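Local coordinates for protein pre-crRNA processing endonuclease (Streptococcus pyogenes serotype M1, PDB 3VZH) that probably cleaves precursor CRISPR RNA as a Cas5d-type endoribonuclease, contributing to the CRISPR defence of the bacterium against viruses and other mobile genetic elements, at residues Ser14-Phe20 with Tyr91-Tyr97; Tyr10-Ser14 with Leu147-Gln153; Phe174-Ala178 with Lys188-Thr192; Ser161-Asn167 with Met196-Val200. All blocks are in the same frame, centred on the assembly; numbering follows the deposited sequence.

Interaction 1. Residues Ser14-Phe20 with Tyr91-Tyr97; sequences SGQRALF and YLSDVVY
The rings of Phe20 and Tyr97 approach from opposite directions, their planes inclined at 61°. Tyr97 OH lies in the plane of the Phe20 ring at its edge, 3.5 Å from Phe20 CE2. The Leu92 side chain crosses Phe20 at about a right angle, Leu92 CD1 3.7 Å from Phe20 CD2. Ala18 CB touches Leu92 CB and Val95 CG2. Leu19 CB lies 3.8 Å from Tyr91 CD1, and Ala18 O sits at the edge of the same ring. Arg17 bends at chi2 (-65°), and Arg17 NH1 hydrogen-bonds Gln16 O at 3.1 Å, with the oxygen in the guanidinium plane. Asp94 N binds Gln16 O from the other face of the carbonyl, 2.9 Å away, so two donors grip one oxygen at the corner. Antiparallel backbone bonds continue on each side of it, Gly15 with Val95 and Ala18 with Leu92. Both chains bend here, at Gln16 and Asp94, and pass together from one sheet to another: strands 9-15 and 95-105 are the first and third strands of a ferredoxin-like (RRM) fold in the large antiparallel sheet, whereas 17-18 and 88-93 belong to a three-stranded one completed by 70-74. Tyr97 also packs on strand 55-64, and Tyr91 OH bonds Glu143.

Interaction 2. Residues Tyr10-Ser14 with Leu147-Gln153; sequences YVRVS and LVDDISQ
Tyr10 and Gln153 lie side by side and point the same way, ring and amide planes only 11° apart. Gln153 CA stands over one face of the tyrosine ring, 3.8 Å from its centroid, in a CH-pi contact. With CG anti to the backbone N (chi1 -176°) and the chain extended beyond it, Gln153 runs along the ring until its CG is 3.3 Å from Tyr10 OH; its amide NE2 goes on to Glu157. Ile151 has CG1 between backbone N and carbonyl carbon (chi1 58°), which puts Ile151 CG1 3.7 Å from Tyr10 CB, while CG2 meets Arg12 CB. Val148 splits its methyls, CG1 facing Val11 CG1 and CG2 facing Val13 CG2. The antiparallel backbones, first and fourth strands of the ferredoxin-like fold, pair Arg12 with Asp149 and Ser14 with Leu147; the bond from Asp149 N to Arg12 O is 2.8 Å. One water accepts from Arg12 NH1, donates to Leu147 O and bonds Ser14 OG at 2.8 Å. The chemistry thus divides by face: the valines form an apolar face packed on helix 39-49, whereas Arg12 and Asp149, whose charged atoms remain 5.6 Å apart (NH1 to OD2), are joined by a second water, whose bond from Arg12 NH1 is weak.

Interaction 3. Residues Phe174-Ala178 with Lys188-Thr192; sequences FHSFA and KSYFT
Strands 173-178 and 188-197 form an antiparallel beta hairpin at one end of the large sheet, and a classic beta bulge lies within their pairing: His175 and Ser176 both face Tyr190. At the bulge Tyr190 O accepts a short bond from His175 N, 2.7 Å, and a weak one from Ser176 N, while Tyr190 N returns a bond to Ser176 O at 2.9 Å. The extra residue lets Phe174 and Phe177 emerge on the same face of the hairpin, together with Ser189 and Phe191. There Phe174 turns its edge to the face of Phe191, planes at 69° and centroids 5.6 Å apart, an edge-to-face (T-shaped) pair. Its CG is anti to the backbone N (chi1 180°), which places the ring so that Ser176 N stands over its centre. Phe174 CZ lies over one face of the Phe177 ring, toward its rim, and Phe177 CE1 reaches Ser189 CB at 3.8 Å. The three phenyl rings therefore form one aromatic cluster, with Pro23 and Pro186 as further neighbours.

On the opposite face, His175 ND1 and Ser176 OG share a hydrogen bond of 2.6 Å whose donor may be either. Bonds at both nitrogens, to Ser176 OG and to Lys204 O of strand 200-213, would hold the rotation of the imidazole; Ser176 OG has a further partner in Gln206. Nearer the hairpin end, the Tyr190 ring presents its edge to the other strand: Ser176 O lies in the ring plane, as does the Ala178 CB methyl, 3.6 Å from Tyr190 CE2.

Interaction 4. Residues Ser161-Asn167 with Met196-Val200; sequences SYYNGVN and MKNGV
Met196 lays its CE methyl over one face of the Tyr163 ring, 4.2 Å from the centroid, the nearest ring atom being Tyr163 CD2 at 3.8 Å. The chain is straight as far as SD and then bends at chi3 (63°), so the methyl turns in over the ring while the sulfur sits obliquely to it, in a Met-aromatic contact. Tyr162 CD2 lies over the centre of the opposite face, and Tyr163 OH bonds the backbone N of Ile68.

Polar grip comes from Asn198. Its CG lies beside the backbone N (chi1 -58°), directing OD1 to Gly165 N at 2.7 Å. Asn164 approaches the same side chain obliquely, amide planes 68° apart, with its OD1 3.5 Å from Asn198 CB. Asn198 N binds Val166 O, and one water joins the backbones, donating to Val166 O and Met196 O and accepting from Gly199 N at 2.9 Å. Ser161 OG accepts from Tyr163 N, an ST turn, and rests 3.4 Å from Gly199 CA, where the lack of a side chain permits the approach; Ser161 OG also hydrogen-bonds Val64 O.

Each partner is a turn. Residues 197-200 form the type I' turn of a tight beta hairpin joining strands 188-197 and 200-213, and the other chain wraps it with successive type I and type II turns before entering strand 167-171.

Overall arrangement
Interactions 1 and 2 share Ser14 and strand 9-15, which pairs with strand 95-105 on one side and strand 147-150 on the other; they touch where Val13 N approaches Tyr97 O. Interactions 3 and 4 lie on strand 188-197 of the same sheet, their centres 24 Å apart, with interaction 3 nested inside the loop closed by interaction 4. Interaction 1 is the buried one, joining two sheets through paired backbones as well as aliphatic and aromatic side chains. Interactions 2 and 3 are partly buried, each with an apolar face and a more polar one. Interaction 3 relies on clustered phenyl rings, whereas interaction 4, nearer the surface, depends more on turns, an asparagine and water.

Interaction 1. Residues Ser14-Phe20 with Tyr91-Tyr97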
loop_
_atom_site.group_PDB
_atom_site.type_symbol
_atom_site.label_atom_id
_atom_site.label_comp_id
_atom_site.label_asym_id
_atom_site.label_seq_id
_atom_site.Cartn_x
_atom_site.Cartn_y
_atom_site.Cartn_z
ATOM N N SER A 14 -2.344 10.140 4.517
ATOM C CA SER A 14 -3.686 10.623 4.950
ATOM C C SER A 14 -4.458 11.272 3.817
ATOM O O SER A 14 -3.874 11.672 2.809
ATOM C CB SER A 14 -3.523 11.533 6.141
ATOM O OG SER A 14 -2.805 12.724 5.763
ATOM N N GLY A 15 -5.796 11.371 3.959
ATOM C CA GLY A 15 -6.558 12.014 2.884
ATOM C C GLY A 15 -7.971 12.167 3.392
ATOM O O GLY A 15 -8.441 11.387 4.239
ATOM N N GLN A 16 -8.659 13.166 2.835
ATOM C CA GLN A 16 -10.066 13.358 3.150
ATOM C C GLN A 16 -10.983 12.257 2.575
ATOM O O GLN A 16 -12.047 11.954 3.158
ATOM C CB GLN A 16 -10.517 14.740 2.579
ATOM C CG GLN A 16 -10.029 15.916 3.449
ATOM C CD GLN A 16 -10.309 15.680 4.926
ATOM O OE1 GLN A 16 -9.380 15.519 5.732
ATOM N NE2 GLN A 16 -11.587 15.635 5.288
ATOM N N ARG A 17 -10.615 11.732 1.395
ATOM C CA ARG A 17 -11.381 10.689 0.729
ATOM C C ARG A 17 -10.447 9.609 0.173
ATOM O O ARG A 17 -9.292 9.907 -0.209
ATOM C CB ARG A 17 -12.116 11.300 -0.461
ATOM C CG ARG A 17 -13.193 12.316 -0.022
ATOM C CD ARG A 17 -14.308 11.613 0.757
ATOM N NE ARG A 17 -15.511 12.434 0.917
ATOM C CZ ARG A 17 -15.781 13.173 1.978
ATOM N NH1 ARG A 17 -14.914 13.245 2.995
ATOM N NH2 ARG A 17 -16.938 13.868 2.005
ATOM N N ALA A 18 -10.952 8.379 0.129
ATOM C CA ALA A 18 -10.241 7.239 -0.475
ATOM C C ALA A 18 -11.281 6.372 -1.172
ATOM O O ALA A 18 -12.469 6.351 -0.765
ATOM C CB ALA A 18 -9.466 6.410 0.579
ATOM N N LEU A 19 -10.845 5.703 -2.228
ATOM C CA LEU A 19 -11.722 4.790 -2.971
ATOM C C LEU A 19 -10.877 3.613 -3.387
ATOM O O LEU A 19 -10.205 3.665 -4.442
ATOM C CB LEU A 19 -12.338 5.446 -4.214
ATOM C CG LEU A 19 -13.268 4.586 -5.082
ATOM C CD1 LEU A 19 -14.420 4.125 -4.202
ATOM C CD2 LEU A 19 -13.825 5.317 -6.326
ATOM N N PHE A 20 -10.993 2.511 -2.654
ATOM C CA PHE A 20 -10.184 1.296 -2.986
ATOM C C PHE A 20 -11.086 0.301 -3.672
ATOM O O PHE A 20 -11.973 -0.251 -3.060
ATOM C CB PHE A 20 -9.649 0.748 -1.648
ATOM C CG PHE A 20 -8.734 1.714 -0.979
ATOM C CD1 PHE A 20 -7.625 2.220 -1.669
ATOM C CD2 PHE A 20 -8.931 2.126 0.337
ATOM C CE1 PHE A 20 -6.776 3.123 -1.111
ATOM C CE2 PHE A 20 -8.030 3.039 0.902
ATOM C CZ PHE A 20 -6.959 3.508 0.180
ATOM N N TYR A 91 -17.352 6.516 -0.877
ATOM C CA TYR A 91 -15.951 6.721 -0.471
ATOM C C TYR A 91 -15.690 6.468 1.007
ATOM O O TYR A 91 -16.543 6.683 1.792
ATOM C CB TYR A 91 -15.581 8.216 -0.706
ATOM C CG TYR A 91 -15.536 8.593 -2.150
ATOM C CD1 TYR A 91 -14.336 8.444 -2.886
ATOM C CD2 TYR A 91 -16.679 9.145 -2.794
ATOM C CE1 TYR A 91 -14.292 8.788 -4.242
ATOM C CE2 TYR A 91 -16.640 9.487 -4.174
ATOM C CZ TYR A 91 -15.441 9.323 -4.881
ATOM O OH TYR A 91 -15.347 9.662 -6.228
ATOM N N LEU A 92 -14.472 6.063 1.362
ATOM C CA LEU A 92 -14.045 6.232 2.760
ATOM C C LEU A 92 -13.797 7.683 2.982
ATOM O O LEU A 92 -13.309 8.411 2.077
ATOM C CB LEU A 92 -12.738 5.417 2.923
ATOM C CG LEU A 92 -12.953 3.895 2.891
ATOM C CD1 LEU A 92 -11.547 3.234 2.758
ATOM C CD2 LEU A 92 -13.597 3.526 4.268
ATOM N N SER A 93 -13.922 8.105 4.247
ATOM C CA SER A 93 -13.712 9.467 4.591
ATOM C C SER A 93 -12.686 9.601 5.721
ATOM O O SER A 93 -12.613 8.739 6.566
ATOM C CB SER A 93 -15.068 9.993 5.119
ATOM O OG SER A 93 -14.907 11.327 5.420
ATOM N N ASP A 94 -11.875 10.661 5.696
ATOM C CA ASP A 94 -10.946 10.999 6.802
ATOM C C ASP A 94 -10.037 9.805 7.248
ATOM O O ASP A 94 -10.155 9.243 8.323
ATOM C CB ASP A 94 -11.740 11.590 7.966
ATOM C CG ASP A 94 -10.859 12.249 8.966
ATOM O OD1 ASP A 94 -9.661 12.319 8.721
ATOM O OD2 ASP A 94 -11.290 12.588 10.082
ATOM N N VAL A 95 -9.179 9.360 6.337
ATOM C CA VAL A 95 -8.370 8.124 6.462
ATOM C C VAL A 95 -6.957 8.508 6.844
ATOM O O VAL A 95 -6.445 9.594 6.391
ATOM C CB VAL A 95 -8.406 7.265 5.173
ATOM C CG1 VAL A 95 -9.881 6.842 4.880
ATOM C CG2 VAL A 95 -7.754 7.991 3.955
ATOM N N VAL A 96 -6.345 7.681 7.745
ATOM C CA VAL A 96 -4.898 7.752 8.060
ATOM C C VAL A 96 -4.376 6.319 8.017
ATOM O O VAL A 96 -4.959 5.431 8.588
ATOM C CB VAL A 96 -4.659 8.314 9.472
ATOM C CG1 VAL A 96 -3.192 8.099 9.809
ATOM C CG2 VAL A 96 -5.021 9.813 9.627
ATOM N N TYR A 97 -3.292 6.055 7.290
ATOM C CA TYR A 97 -2.741 4.676 7.159
ATOM C C TYR A 97 -1.263 4.803 7.355
ATOM O O TYR A 97 -0.616 5.765 6.777
ATOM C CB TYR A 97 -2.943 4.143 5.746
ATOM C CG TYR A 97 -4.397 4.031 5.371
ATOM C CD1 TYR A 97 -5.252 3.182 6.084
ATOM C CD2 TYR A 97 -4.903 4.747 4.321
ATOM C CE1 TYR A 97 -6.629 3.119 5.741
ATOM C CE2 TYR A 97 -6.248 4.683 3.971
ATOM C CZ TYR A 97 -7.086 3.845 4.684
ATOM O OH TYR A 97 -8.418 3.791 4.316
#

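Interaction 2. Residues Tyr10-Ser14 with Leu147-Gln153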
loop_
_atom_site.group_PDB
_atom_site.type_symbol
_atom_site.label_atom_id
_atom_site.label_comp_id
_atom_site.label_asym_id
_atom_site.label_seq_id
_atom_site.Cartn_x
_atom_site.Cartn_y
_atom_site.Cartn_z
ATOM N N TYR A 10 8.856 3.514 6.724
ATOM C CA TYR A 10 7.522 3.742 7.336
ATOM C C TYR A 10 7.020 5.090 6.884
ATOM O O TYR A 10 7.790 6.099 6.888
ATOM C CB TYR A 10 7.748 3.819 8.878
ATOM C CG TYR A 10 8.379 2.552 9.439
ATOM C CD1 TYR A 10 7.545 1.486 9.851
ATOM C CD2 TYR A 10 9.726 2.408 9.533
ATOM C CE1 TYR A 10 8.076 0.351 10.348
ATOM C CE2 TYR A 10 10.276 1.236 10.063
ATOM C CZ TYR A 10 9.403 0.220 10.403
ATOM O OH TYR A 10 9.836 -0.968 10.966
ATOM N N VAL A 11 5.728 5.177 6.520
ATOM C CA VAL A 11 5.179 6.436 6.076
ATOM C C VAL A 11 3.801 6.558 6.604
ATOM O O VAL A 11 3.106 5.504 6.814
ATOM C CB VAL A 11 5.090 6.588 4.548
ATOM C CG1 VAL A 11 6.461 6.841 3.952
ATOM C CG2 VAL A 11 4.436 5.363 3.940
ATOM N N ARG A 12 3.399 7.786 6.869
ATOM C CA ARG A 12 1.998 8.089 7.233
ATOM C C ARG A 12 1.322 8.664 5.984
ATOM O O ARG A 12 1.801 9.684 5.425
ATOM C CB ARG A 12 2.016 9.138 8.314
ATOM C CG ARG A 12 0.594 9.540 8.830
ATOM C CD ARG A 12 0.791 10.462 10.032
ATOM N NE ARG A 12 -0.459 10.617 10.761
ATOM C CZ ARG A 12 -1.450 11.417 10.404
ATOM N NH1 ARG A 12 -1.383 12.117 9.260
ATOM N NH2 ARG A 12 -2.546 11.537 11.185
ATOM N N VAL A 13 0.212 8.075 5.549
ATOM C CA VAL A 13 -0.491 8.601 4.404
ATOM C C VAL A 13 -1.890 8.945 4.871
ATOM O O VAL A 13 -2.565 8.087 5.539
ATOM C CB VAL A 13 -0.617 7.515 3.309
ATOM C CG1 VAL A 13 -1.244 8.105 2.054
ATOM C CG2 VAL A 13 0.765 6.899 2.938
ATOM N N SER A 14 -2.344 10.140 4.517
ATOM C CA SER A 14 -3.686 10.623 4.950
ATOM C C SER A 14 -4.458 11.272 3.817
ATOM O O SER A 14 -3.874 11.672 2.809
ATOM C CB SER A 14 -3.523 11.533 6.141
ATOM O OG SER A 14 -2.805 12.724 5.763
ATOM N N LEU A 147 -1.712 12.595 1.211
ATOM C CA LEU A 147 -0.571 13.331 1.739
ATOM C C LEU A 147 0.340 12.309 2.357
ATOM O O LEU A 147 -0.129 11.510 3.207
ATOM C CB LEU A 147 -1.050 14.268 2.829
ATOM C CG LEU A 147 0.022 14.853 3.774
ATOM C CD1 LEU A 147 0.918 15.738 2.886
ATOM C CD2 LEU A 147 -0.650 15.646 4.916
ATOM N N VAL A 148 1.620 12.312 1.979
ATOM C CA VAL A 148 2.603 11.359 2.531
ATOM C C VAL A 148 3.504 12.156 3.488
ATOM O O VAL A 148 4.024 13.247 3.102
ATOM C CB VAL A 148 3.496 10.801 1.409
ATOM C CG1 VAL A 148 4.740 10.107 1.964
ATOM C CG2 VAL A 148 2.684 9.728 0.661
ATOM N N ASP A 149 3.664 11.663 4.698
ATOM C CA ASP A 149 4.674 12.240 5.591
ATOM C C ASP A 149 5.576 11.170 6.218
ATOM O O ASP A 149 5.206 9.988 6.388
ATOM C CB ASP A 149 4.032 13.097 6.727
ATOM C CG ASP A 149 3.713 14.547 6.267
ATOM O OD1 ASP A 149 4.567 15.210 5.645
ATOM O OD2 ASP A 149 2.588 14.993 6.515
ATOM N N ASP A 150 6.768 11.620 6.587
ATOM C CA ASP A 150 7.798 10.798 7.183
ATOM C C ASP A 150 7.436 10.408 8.627
ATOM O O ASP A 150 6.982 11.260 9.438
ATOM C CB ASP A 150 9.075 11.649 7.238
ATOM C CG ASP A 150 10.337 10.762 7.433
ATOM O OD1 ASP A 150 11.428 11.336 7.343
ATOM O OD2 ASP A 150 10.203 9.468 7.544
ATOM N N ILE A 151 7.471 9.100 8.928
ATOM C CA ILE A 151 7.431 8.722 10.380
ATOM C C ILE A 151 8.574 7.726 10.612
ATOM O O ILE A 151 9.053 7.165 9.670
ATOM C CB ILE A 151 6.111 8.065 10.755
ATOM C CG1 ILE A 151 5.846 6.796 9.901
ATOM C CG2 ILE A 151 4.948 9.098 10.642
ATOM C CD1 ILE A 151 4.623 5.957 10.388
ATOM N N SER A 152 8.973 7.546 11.855
ATOM C CA SER A 152 10.096 6.646 12.170
ATOM C C SER A 152 9.452 5.301 12.605
ATOM O O SER A 152 8.235 5.195 12.801
ATOM C CB SER A 152 10.887 7.228 13.349
ATOM O OG SER A 152 10.100 7.200 14.505
ATOM N N GLN A 153 10.318 4.293 12.799
ATOM C CA GLN A 153 9.890 2.973 13.223
ATOM C C GLN A 153 9.195 3.110 14.507
ATOM O O GLN A 153 8.133 2.520 14.697
ATOM C CB GLN A 153 11.110 2.061 13.366
ATOM C CG GLN A 153 10.626 0.625 13.717
ATOM C CD GLN A 153 11.767 -0.329 14.003
ATOM O OE1 GLN A 153 12.903 -0.056 13.685
ATOM N NE2 GLN A 153 11.451 -1.464 14.624
HETATM O O HOH W 1 10.756 5.619 7.548
HETATM O O HOH W 2 -0.169 11.980 6.278
HETATM O O HOH W 3 0.808 13.919 7.841
#

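Interaction 3. Residues Phe174-Ala178 with Lys188-Thr192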
loop_
_atom_site.group_PDB
_atom_site.type_symbol
_atom_site.label_atom_id
_atom_site.label_comp_id
_atom_site.label_asym_id
_atom_site.label_seq_id
_atom_site.Cartn_x
_atom_site.Cartn_y
_atom_site.Cartn_z
ATOM N N PHE A 174 -9.591 -8.228 -3.163
ATOM C CA PHE A 174 -8.530 -8.096 -4.164
ATOM C C PHE A 174 -7.182 -7.827 -3.480
ATOM O O PHE A 174 -7.083 -7.001 -2.551
ATOM C CB PHE A 174 -8.888 -6.998 -5.152
ATOM C CG PHE A 174 -7.864 -6.778 -6.208
ATOM C CD1 PHE A 174 -7.129 -5.601 -6.217
ATOM C CD2 PHE A 174 -7.615 -7.733 -7.190
ATOM C CE1 PHE A 174 -6.140 -5.382 -7.192
ATOM C CE2 PHE A 174 -6.650 -7.513 -8.189
ATOM C CZ PHE A 174 -5.907 -6.323 -8.185
ATOM N N HIS A 175 -6.147 -8.572 -3.905
ATOM C CA HIS A 175 -4.796 -8.413 -3.380
ATOM C C HIS A 175 -3.983 -7.666 -4.418
ATOM O O HIS A 175 -3.565 -6.543 -4.174
ATOM C CB HIS A 175 -4.189 -9.792 -3.181
ATOM C CG HIS A 175 -2.778 -9.806 -2.619
ATOM N ND1 HIS A 175 -1.679 -9.673 -3.396
ATOM C CD2 HIS A 175 -2.315 -10.033 -1.307
ATOM C CE1 HIS A 175 -0.568 -9.783 -2.606
ATOM N NE2 HIS A 175 -0.973 -10.038 -1.347
ATOM N N SER A 176 -3.758 -8.276 -5.583
ATOM C CA SER A 176 -2.983 -7.628 -6.646
ATOM C C SER A 176 -3.047 -8.420 -7.922
ATOM O O SER A 176 -3.549 -9.544 -7.936
ATOM C CB SER A 176 -1.514 -7.429 -6.229
ATOM O OG SER A 176 -0.949 -8.597 -5.665
ATOM N N PHE A 177 -2.620 -7.794 -9.019
ATOM C CA PHE A 177 -2.369 -8.503 -10.252
ATOM C C PHE A 177 -0.939 -9.008 -10.393
ATOM O O PHE A 177 -0.009 -8.399 -9.821
ATOM C CB PHE A 177 -2.593 -7.574 -11.441
ATOM C CG PHE A 177 -4.009 -7.207 -11.671
ATOM C CD1 PHE A 177 -4.912 -8.151 -12.159
ATOM C CD2 PHE A 177 -4.426 -5.894 -11.491
ATOM C CE1 PHE A 177 -6.227 -7.810 -12.406
ATOM C CE2 PHE A 177 -5.731 -5.532 -11.757
ATOM C CZ PHE A 177 -6.633 -6.497 -12.213
ATOM N N ALA A 178 -0.793 -10.079 -11.198
ATOM C CA ALA A 178 0.478 -10.546 -11.778
ATOM C C ALA A 178 0.510 -10.206 -13.291
ATOM O O ALA A 178 -0.460 -10.456 -14.016
ATOM C CB ALA A 178 0.654 -12.050 -11.601
ATOM N N LYS A 188 -2.835 -12.764 -14.139
ATOM C CA LYS A 188 -3.542 -13.330 -12.992
ATOM C C LYS A 188 -4.041 -12.227 -12.087
ATOM O O LYS A 188 -3.436 -11.135 -12.021
ATOM C CB LYS A 188 -2.625 -14.290 -12.166
ATOM C CG LYS A 188 -2.087 -15.524 -12.926
ATOM C CD LYS A 188 -0.848 -16.146 -12.293
ATOM C CE LYS A 188 -0.136 -17.121 -13.245
ATOM N NZ LYS A 188 -0.479 -18.548 -12.990
ATOM N N SER A 189 -5.144 -12.506 -11.376
ATOM C CA SER A 189 -5.536 -11.699 -10.215
ATOM C C SER A 189 -5.556 -12.578 -8.972
ATOM O O SER A 189 -5.821 -13.804 -9.040
ATOM C CB SER A 189 -6.874 -11.000 -10.390
ATOM O OG SER A 189 -7.896 -11.988 -10.520
ATOM N N TYR A 190 -5.193 -11.956 -7.860
ATOM C CA TYR A 190 -5.058 -12.654 -6.606
ATOM C C TYR A 190 -6.015 -12.009 -5.627
ATOM O O TYR A 190 -6.078 -10.757 -5.509
ATOM C CB TYR A 190 -3.630 -12.567 -6.038
ATOM C CG TYR A 190 -2.596 -13.290 -6.864
ATOM C CD1 TYR A 190 -2.146 -14.563 -6.498
ATOM C CD2 TYR A 190 -2.079 -12.707 -8.040
ATOM C CE1 TYR A 190 -1.198 -15.229 -7.246
ATOM C CE2 TYR A 190 -1.128 -13.375 -8.809
ATOM C CZ TYR A 190 -0.699 -14.630 -8.419
ATOM O OH TYR A 190 0.230 -15.299 -9.184
ATOM N N PHE A 191 -6.734 -12.879 -4.909
ATOM C CA PHE A 191 -7.697 -12.453 -3.857
ATOM C C PHE A 191 -7.370 -13.234 -2.610
ATOM O O PHE A 191 -6.924 -14.403 -2.726
ATOM C CB PHE A 191 -9.149 -12.735 -4.259
ATOM C CG PHE A 191 -9.630 -11.869 -5.376
ATOM C CD1 PHE A 191 -10.473 -10.775 -5.116
ATOM C CD2 PHE A 191 -9.280 -12.157 -6.693
ATOM C CE1 PHE A 191 -10.935 -9.966 -6.158
ATOM C CE2 PHE A 191 -9.754 -11.355 -7.721
ATOM C CZ PHE A 191 -10.554 -10.248 -7.455
ATOM N N THR A 192 -7.649 -12.653 -1.437
ATOM C CA THR A 192 -7.410 -13.401 -0.228
ATOM C C THR A 192 -8.184 -12.822 0.941
ATOM O O THR A 192 -8.572 -11.662 0.857
ATOM C CB THR A 192 -5.882 -13.574 0.076
ATOM O OG1 THR A 192 -5.677 -14.816 0.809
ATOM C CG2 THR A 192 -5.236 -12.313 0.838
#

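Interaction 4. Residues Ser161-Asn167 with Met196-Val200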
loop_
_atom_site.group_PDB
_atom_site.type_symbol
_atom_site.label_atom_id
_atom_site.label_comp_id
_atom_site.label_asym_id
_atom_site.label_seq_id
_atom_site.Cartn_x
_atom_site.Cartn_y
_atom_site.Cartn_z
ATOM N N SER A 161 -4.038 2.529 17.008
ATOM C CA SER A 161 -5.184 2.483 16.011
ATOM C C SER A 161 -6.519 2.684 16.791
ATOM O O SER A 161 -6.680 2.205 17.943
ATOM C CB SER A 161 -5.267 1.111 15.440
ATOM O OG SER A 161 -6.411 0.920 14.533
ATOM N N TYR A 162 -7.461 3.368 16.133
ATOM C CA TYR A 162 -8.873 3.433 16.571
ATOM C C TYR A 162 -9.360 1.984 16.883
ATOM O O TYR A 162 -10.137 1.805 17.835
ATOM C CB TYR A 162 -9.727 4.082 15.464
ATOM C CG TYR A 162 -11.227 4.209 15.874
ATOM C CD1 TYR A 162 -11.659 5.218 16.753
ATOM C CD2 TYR A 162 -12.187 3.268 15.441
ATOM C CE1 TYR A 162 -13.002 5.303 17.125
ATOM C CE2 TYR A 162 -13.530 3.357 15.792
ATOM C CZ TYR A 162 -13.949 4.371 16.584
ATOM O OH TYR A 162 -15.263 4.414 16.906
ATOM N N TYR A 163 -8.889 0.997 16.081
ATOM C CA TYR A 163 -9.321 -0.441 16.197
ATOM C C TYR A 163 -8.449 -1.320 17.119
ATOM O O TYR A 163 -8.559 -2.563 17.182
ATOM C CB TYR A 163 -9.546 -1.024 14.781
ATOM C CG TYR A 163 -10.703 -0.320 14.154
ATOM C CD1 TYR A 163 -12.018 -0.576 14.573
ATOM C CD2 TYR A 163 -10.504 0.579 13.003
ATOM C CE1 TYR A 163 -13.117 0.041 13.958
ATOM C CE2 TYR A 163 -11.585 1.208 12.410
ATOM C CZ TYR A 163 -12.883 0.928 12.902
ATOM O OH TYR A 163 -13.941 1.565 12.353
ATOM N N ASN A 164 -7.586 -0.685 17.887
ATOM C CA ASN A 164 -6.840 -1.483 18.814
ATOM C C ASN A 164 -7.788 -2.274 19.746
ATOM O O ASN A 164 -8.727 -1.720 20.282
ATOM C CB ASN A 164 -5.972 -0.592 19.672
ATOM C CG ASN A 164 -4.918 -1.384 20.405
ATOM O OD1 ASN A 164 -4.465 -2.405 19.931
ATOM N ND2 ASN A 164 -4.577 -0.929 21.598
ATOM N N GLY A 165 -7.454 -3.514 20.017
ATOM C CA GLY A 165 -8.290 -4.323 20.966
ATOM C C GLY A 165 -9.358 -5.200 20.289
ATOM O O GLY A 165 -9.942 -6.056 20.939
ATOM N N VAL A 166 -9.605 -5.039 18.985
ATOM C CA VAL A 166 -10.551 -5.896 18.313
ATOM C C VAL A 166 -9.964 -6.349 17.017
ATOM O O VAL A 166 -9.105 -5.641 16.447
ATOM C CB VAL A 166 -11.943 -5.220 18.008
ATOM C CG1 VAL A 166 -12.631 -4.763 19.307
ATOM C CG2 VAL A 166 -11.769 -4.054 17.034
ATOM N N ASN A 167 -10.431 -7.496 16.543
ATOM C CA ASN A 167 -10.151 -7.939 15.155
ATOM C C ASN A 167 -11.409 -7.962 14.301
ATOM O O ASN A 167 -12.504 -8.183 14.780
ATOM C CB ASN A 167 -9.570 -9.343 15.113
ATOM C CG ASN A 167 -8.299 -9.486 15.973
ATOM O OD1 ASN A 167 -7.665 -8.509 16.360
ATOM N ND2 ASN A 167 -7.983 -10.753 16.344
ATOM N N MET A 196 -8.084 -7.636 9.742
ATOM C CA MET A 196 -7.481 -6.484 10.414
ATOM C C MET A 196 -7.436 -6.737 11.929
ATOM O O MET A 196 -8.502 -6.857 12.566
ATOM C CB MET A 196 -8.310 -5.227 10.058
ATOM C CG MET A 196 -7.642 -3.932 10.543
ATOM S SD MET A 196 -8.545 -2.430 10.160
ATOM C CE MET A 196 -10.114 -2.631 11.070
ATOM N N LYS A 197 -6.230 -6.804 12.514
ATOM C CA LYS A 197 -6.071 -7.211 13.919
ATOM C C LYS A 197 -5.519 -6.030 14.651
ATOM O O LYS A 197 -4.403 -5.576 14.349
ATOM C CB LYS A 197 -5.080 -8.404 14.040
ATOM C CG LYS A 197 -5.571 -9.652 13.265
ATOM C CD LYS A 197 -4.547 -10.780 13.354
ATOM C CE LYS A 197 -5.125 -12.087 12.832
ATOM N NZ LYS A 197 -3.964 -12.822 12.254
ATOM N N ASN A 198 -6.290 -5.448 15.592
ATOM C CA ASN A 198 -5.916 -4.242 16.259
ATOM C C ASN A 198 -5.643 -3.107 15.308
ATOM O O ASN A 198 -4.747 -2.276 15.581
ATOM C CB ASN A 198 -4.702 -4.517 17.160
ATOM C CG ASN A 198 -5.001 -5.618 18.191
ATOM O OD1 ASN A 198 -5.959 -5.517 18.902
ATOM N ND2 ASN A 198 -4.159 -6.642 18.262
ATOM N N GLY A 199 -6.335 -3.119 14.188
ATOM C CA GLY A 199 -6.075 -2.135 13.130
ATOM C C GLY A 199 -4.958 -2.464 12.132
ATOM O O GLY A 199 -4.707 -1.655 11.217
ATOM N N VAL A 200 -4.286 -3.607 12.316
ATOM C CA VAL A 200 -3.077 -3.967 11.574
ATOM C C VAL A 200 -3.436 -4.998 10.509
ATOM O O VAL A 200 -4.026 -6.063 10.824
ATOM C CB VAL A 200 -1.988 -4.608 12.467
ATOM C CG1 VAL A 200 -0.722 -4.759 11.599
ATOM C CG2 VAL A 200 -1.685 -3.657 13.634
HETATM O O HOH W 4 -8.918 -4.352 13.831
#